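Local structure of 4-phosphoerythronate dehydrogenase (Lactobacillus jensenii, 4PRK) at residues 145-150 with 198-203; 202-207 with 228-233. The protein probably catalyses the NAD-dependent interconversion of pyruvate and D-lactate, as a D-2-hydroxyacid dehydrogenase. All coordinates share one frame; numbering follows the deposited sequence.

Interaction 1: residues 145-150 with 198-203; sequences YNKTIG and EADIIS
Asp200 reaches across to Thr148 with its carboxylate: OD2 of Asp200 accepts the backbone N-H of Thr148, N to OD2 2.9 Å, with an N-H...O angle of 165°. The donor arrives on the anti side of OD2, 28° out of the carboxylate plane, and OD1 is left to a salt bridge with Lys225. Asp200 CG stands beside its own backbone N (chi1 -51°), which turns the carboxylate back toward the start of strand 148-150. In return, Thr148 O accepts two backbone donors, Ile201 N at 3.1 Å and Asp200 N at 2.7 Å, the latter tilted from the carbonyl plane. The Lys147 chain passes at a slant over Asp200, bringing its CD to 3.6 Å from Asp200 CB. Its ammonium makes no direct salt bridge here, since NZ stays 4.6 Å from Asp200 OD2; one water instead joins NZ to Asp200 O, while a second links OD2 to Thr148 OG1. Farther along, Ile149 and Ile201 run alongside one another on one face of the sheet and meet at their CD1 atoms, 4.1 Å apart. On the other face Ala199 CB sits 3.5 Å from Gly150 N, packed against the backbone of a residue without a side chain. The bonds Gly150 N to Ile201 O and Ser203 N to Gly150 O complete the pairing. Such parallel pairing of strands 148-152 and 201-204, the first and fourth in chain order, marks the central crossover of a Rossmann fold.

Interaction 2: residues 202-207 with 228-233; sequences ISLHTP and AILINA
A beta-alpha-beta unit, strand 201-204, helix 218-223 and strand 229-232, closes on itself where Ile202 and Leu204 meet Leu230 and Ile231. The two strand segments run parallel, 14° apart, and Ile202 uses both of its backbone polar atoms toward the same neighbour, gripping Leu230 between them: its N donates to Ile229 O at 2.8 Å and its O accepts the N-H of Ile231, N to O 2.7 Å. A longer bond, Leu204 N to Ile231 O at 3.1 Å, continues the pairing with a more bent N-H...O angle of 146°. On one face Leu230 crosses Ile202, its CD1 lying 3.7 Å from Ile202 CG2; with CG opposite the backbone N (chi1 174°), the branch leans over to its neighbour and also comes near Leu204 CD2. Beyond it Leu204 CD1 rests against the Asn232 amide, 3.7 Å from Asn232 CG. The polar atoms of that amide are held by the following turn, OD1 by Ala234 N and ND2 by Arg235 O. On the other face Ser203 OG lies 4.0 Å from Ile231 CG2 and shares a hydrogen bond with His205 NE2 at 2.6 Å. A water near the strand ends spans the segments, donating to Leu204 O and accepting from Ala233 N, with Ser203 OG as a further partner. Helix 103-118 packs on Ile231 through Ala110, Gln113 and Ala114, helix 155-167 meets the His205 ring, and strand 148-152 flanks 201-204 on its other edge.

How the interactions relate
Interactions 1 and 2 lie on the two edges of strand 201-204, their centres 11 Å apart, and share Ile202 and Ser203. Together they set three adjacent parallel strands, 148-152, 201-204 and 229-232, in the middle of the larger sheet. Along the chain, 145-150 comes first, 198-203 runs into 202-207, and 228-233 follows. The pairs also touch directly: Asp200 O lies 3.0 Å from Ile229 N, a probable hydrogen bond, and Ile201 packs on Ile229. All four segments belong to the NAD-binding domain. Strand 148-152 leads into a glycine-rich GxGxxG pattern, consistent with a dinucleotide bound at the C-terminal ends of these strands, as in Rossmann folds generally.

Interaction 1: residues 145-150 with 198-203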
loop_
_atom_site.group_PDB
_atom_site.type_symbol
_atom_site.label_atom_id
_atom_site.label_comp_id
_atom_site.label_asym_id
_atom_site.label_seq_id
_atom_site.Cartn_x
_atom_site.Cartn_y
_atom_site.Cartn_z
ATOM N N TYR A 145 1.206 -0.706 12.835
ATOM C CA TYR A 145 0.180 -1.728 12.527
ATOM C C TYR A 145 -0.454 -2.314 13.791
ATOM O O TYR A 145 -1.333 -3.171 13.698
ATOM C CB TYR A 145 0.721 -2.910 11.622
ATOM C CG TYR A 145 1.889 -3.666 12.194
ATOM C CD1 TYR A 145 1.727 -4.698 13.099
ATOM C CD2 TYR A 145 3.155 -3.320 11.842
ATOM C CE1 TYR A 145 2.835 -5.363 13.604
ATOM C CE2 TYR A 145 4.229 -3.940 12.343
ATOM C CZ TYR A 145 4.078 -4.950 13.233
ATOM O OH TYR A 145 5.229 -5.527 13.670
ATOM N N ASN A 146 -0.062 -1.899 14.983
ATOM C CA ASN A 146 -0.846 -2.361 16.154
ATOM C C ASN A 146 -1.804 -1.309 16.679
ATOM O O ASN A 146 -2.489 -1.547 17.641
ATOM C CB ASN A 146 0.071 -2.829 17.261
ATOM C CG ASN A 146 0.830 -4.065 16.873
ATOM O OD1 ASN A 146 2.044 -4.163 17.027
ATOM N ND2 ASN A 146 0.111 -5.014 16.364
ATOM N N LYS A 147 -1.867 -0.165 16.030
ATOM C CA LYS A 147 -2.617 0.969 16.543
ATOM C C LYS A 147 -3.895 1.125 15.774
ATOM O O LYS A 147 -3.982 0.706 14.596
ATOM C CB LYS A 147 -1.746 2.217 16.380
ATOM C CG LYS A 147 -0.527 2.233 17.286
ATOM C CD LYS A 147 -0.634 3.365 18.279
ATOM C CE LYS A 147 0.481 3.431 19.304
ATOM N NZ LYS A 147 -0.016 2.834 20.561
ATOM N N THR A 148 -4.858 1.798 16.396
ATOM C CA THR A 148 -6.082 2.230 15.774
ATOM C C THR A 148 -6.024 3.741 15.619
ATOM O O THR A 148 -5.704 4.484 16.559
ATOM C CB THR A 148 -7.308 1.888 16.649
ATOM O OG1 THR A 148 -7.497 0.475 16.682
ATOM C CG2 THR A 148 -8.559 2.482 16.077
ATOM N N ILE A 149 -6.389 4.202 14.427
ATOM C CA ILE A 149 -6.378 5.595 14.105
ATOM C C ILE A 149 -7.819 5.980 14.096
ATOM O O ILE A 149 -8.677 5.222 13.602
ATOM C CB ILE A 149 -5.863 5.843 12.675
ATOM C CG1 ILE A 149 -4.582 5.042 12.390
ATOM C CG2 ILE A 149 -5.749 7.311 12.430
ATOM C CD1 ILE A 149 -3.326 5.464 13.174
ATOM N N GLY A 150 -8.105 7.156 14.638
ATOM C CA GLY A 150 -9.464 7.664 14.675
ATOM C C GLY A 150 -9.522 9.038 14.101
ATOM O O GLY A 150 -8.797 9.965 14.530
ATOM N N GLU A 198 -11.828 4.165 21.070
ATOM C CA GLU A 198 -11.039 3.057 20.580
ATOM C C GLU A 198 -9.772 3.520 19.878
ATOM O O GLU A 198 -8.871 2.713 19.618
ATOM C CB GLU A 198 -11.847 2.247 19.588
ATOM C CG GLU A 198 -13.253 1.905 20.047
ATOM C CD GLU A 198 -13.342 0.604 20.767
ATOM O OE1 GLU A 198 -12.345 -0.133 20.817
ATOM O OE2 GLU A 198 -14.416 0.320 21.317
ATOM N N ALA A 199 -9.687 4.798 19.540
ATOM C CA ALA A 199 -8.526 5.235 18.776
ATOM C C ALA A 199 -7.312 5.403 19.663
ATOM O O ALA A 199 -7.418 5.986 20.716
ATOM C CB ALA A 199 -8.798 6.502 18.007
ATOM N N ASP A 200 -6.153 4.920 19.229
ATOM C CA ASP A 200 -4.888 5.277 19.907
ATOM C C ASP A 200 -4.292 6.573 19.377
ATOM O O ASP A 200 -3.474 7.205 20.062
ATOM C CB ASP A 200 -3.851 4.189 19.756
ATOM C CG ASP A 200 -4.378 2.843 20.140
ATOM O OD1 ASP A 200 -4.823 2.687 21.284
ATOM O OD2 ASP A 200 -4.335 1.950 19.291
ATOM N N ILE A 201 -4.649 6.941 18.136
ATOM C CA ILE A 201 -4.223 8.208 17.530
ATOM C C ILE A 201 -5.414 8.870 16.885
ATOM O O ILE A 201 -6.062 8.288 16.021
ATOM C CB ILE A 201 -3.164 8.027 16.440
ATOM C CG1 ILE A 201 -1.817 7.601 17.042
ATOM C CG2 ILE A 201 -2.998 9.339 15.709
ATOM C CD1 ILE A 201 -0.861 6.951 16.067
ATOM N N ILE A 202 -5.722 10.070 17.335
ATOM C CA ILE A 202 -6.909 10.802 16.874
ATOM C C ILE A 202 -6.451 11.961 16.043
ATOM O O ILE A 202 -5.651 12.764 16.502
ATOM C CB ILE A 202 -7.716 11.383 18.062
ATOM C CG1 ILE A 202 -8.297 10.208 18.845
ATOM C CG2 ILE A 202 -8.811 12.272 17.540
ATOM C CD1 ILE A 202 -8.978 10.535 20.150
ATOM N N SER A 203 -6.981 12.081 14.848
ATOM C CA SER A 203 -6.641 13.192 14.017
ATOM C C SER A 203 -7.873 13.887 13.555
ATOM O O SER A 203 -8.818 13.218 13.134
ATOM C CB SER A 203 -5.777 12.756 12.819
ATOM O OG SER A 203 -5.507 13.893 12.011
HETATM O O HOH W 1 -0.972 5.691 21.267
HETATM O O HOH W 2 -5.770 -0.163 19.043
#

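Interaction 2: residues 202-207 with 228-233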
loop_
_atom_site.group_PDB
_atom_site.type_symbol
_atom_site.label_atom_id
_atom_site.label_comp_id
_atom_site.label_asym_id
_atom_site.label_seq_id
_atom_site.Cartn_x
_atom_site.Cartn_y
_atom_site.Cartn_z
ATOM N N ILE A 202 -5.722 10.070 17.335
ATOM C CA ILE A 202 -6.909 10.802 16.874
ATOM C C ILE A 202 -6.451 11.961 16.043
ATOM O O ILE A 202 -5.651 12.764 16.502
ATOM C CB ILE A 202 -7.716 11.383 18.062
ATOM C CG1 ILE A 202 -8.297 10.208 18.845
ATOM C CG2 ILE A 202 -8.811 12.272 17.540
ATOM C CD1 ILE A 202 -8.978 10.535 20.150
ATOM N N SER A 203 -6.981 12.081 14.848
ATOM C CA SER A 203 -6.641 13.192 14.017
ATOM C C SER A 203 -7.873 13.887 13.555
ATOM O O SER A 203 -8.818 13.218 13.134
ATOM C CB SER A 203 -5.777 12.756 12.819
ATOM O OG SER A 203 -5.507 13.893 12.011
ATOM N N LEU A 204 -7.852 15.245 13.619
ATOM C CA LEU A 204 -9.066 16.077 13.335
ATOM C C LEU A 204 -9.155 16.611 11.903
ATOM O O LEU A 204 -8.196 17.188 11.387
ATOM C CB LEU A 204 -9.140 17.245 14.279
ATOM C CG LEU A 204 -8.969 16.900 15.756
ATOM C CD1 LEU A 204 -9.019 18.153 16.619
ATOM C CD2 LEU A 204 -10.020 15.888 16.212
ATOM N N HIS A 205 -10.339 16.470 11.296
ATOM C CA HIS A 205 -10.540 16.863 9.909
ATOM C C HIS A 205 -11.935 17.423 9.713
ATOM O O HIS A 205 -12.600 17.108 8.759
ATOM C CB HIS A 205 -10.237 15.671 9.001
ATOM C CG HIS A 205 -8.833 15.190 9.178
ATOM N ND1 HIS A 205 -7.755 15.905 8.722
ATOM C CD2 HIS A 205 -8.323 14.173 9.911
ATOM C CE1 HIS A 205 -6.642 15.318 9.113
ATOM N NE2 HIS A 205 -6.957 14.263 9.836
ATOM N N THR A 206 -12.329 18.307 10.621
ATOM C CA THR A 206 -13.690 18.806 10.705
ATOM C C THR A 206 -13.629 20.299 10.401
ATOM O O THR A 206 -12.723 20.976 10.865
ATOM C CB THR A 206 -14.297 18.549 12.116
ATOM O OG1 THR A 206 -14.559 17.164 12.278
ATOM C CG2 THR A 206 -15.592 19.279 12.326
ATOM N N PRO A 207 -14.587 20.813 9.594
ATOM C CA PRO A 207 -14.623 22.268 9.357
ATOM C C PRO A 207 -14.964 22.976 10.632
ATOM O O PRO A 207 -15.758 22.475 11.402
ATOM C CB PRO A 207 -15.771 22.444 8.347
ATOM C CG PRO A 207 -16.568 21.220 8.455
ATOM C CD PRO A 207 -15.633 20.107 8.836
ATOM N N ALA A 228 -3.510 7.997 24.484
ATOM C CA ALA A 228 -3.948 8.530 23.168
ATOM C C ALA A 228 -3.104 9.693 22.739
ATOM O O ALA A 228 -2.594 10.457 23.557
ATOM C CB ALA A 228 -5.403 8.989 23.180
ATOM N N ILE A 229 -2.963 9.816 21.431
ATOM C CA ILE A 229 -2.197 10.885 20.816
ATOM C C ILE A 229 -3.211 11.664 20.005
ATOM O O ILE A 229 -3.934 11.065 19.190
ATOM C CB ILE A 229 -1.129 10.318 19.869
ATOM C CG1 ILE A 229 -0.138 9.431 20.612
ATOM C CG2 ILE A 229 -0.400 11.439 19.121
ATOM C CD1 ILE A 229 0.910 8.756 19.734
ATOM N N LEU A 230 -3.303 12.965 20.273
ATOM C CA LEU A 230 -4.259 13.806 19.621
ATOM C C LEU A 230 -3.516 14.636 18.586
ATOM O O LEU A 230 -2.530 15.247 18.907
ATOM C CB LEU A 230 -4.949 14.767 20.612
ATOM C CG LEU A 230 -5.892 15.782 19.882
ATOM C CD1 LEU A 230 -6.992 15.042 19.133
ATOM C CD2 LEU A 230 -6.554 16.817 20.807
ATOM N N ILE A 231 -4.002 14.665 17.352
ATOM C CA ILE A 231 -3.378 15.476 16.309
ATOM C C ILE A 231 -4.414 16.435 15.788
ATOM O O ILE A 231 -5.455 16.000 15.386
ATOM C CB ILE A 231 -2.906 14.596 15.134
ATOM C CG1 ILE A 231 -1.850 13.578 15.549
ATOM C CG2 ILE A 231 -2.383 15.474 14.000
ATOM C CD1 ILE A 231 -0.541 14.152 16.034
ATOM N N ASN A 232 -4.118 17.736 15.777
ATOM C CA ASN A 232 -4.954 18.767 15.125
ATOM C C ASN A 232 -4.164 19.605 14.114
ATOM O O ASN A 232 -3.423 20.553 14.462
ATOM C CB ASN A 232 -5.525 19.750 16.131
ATOM C CG ASN A 232 -6.539 20.690 15.504
ATOM O OD1 ASN A 232 -7.043 20.433 14.393
ATOM N ND2 ASN A 232 -6.857 21.765 16.204
ATOM N N ALA A 233 -4.388 19.272 12.858
ATOM C CA ALA A 233 -3.893 20.028 11.736
ATOM C C ALA A 233 -5.049 20.572 10.922
ATOM O O ALA A 233 -4.862 20.926 9.745
ATOM C CB ALA A 233 -3.009 19.180 10.857
HETATM O O HOH W 3 -5.623 16.861 12.097
#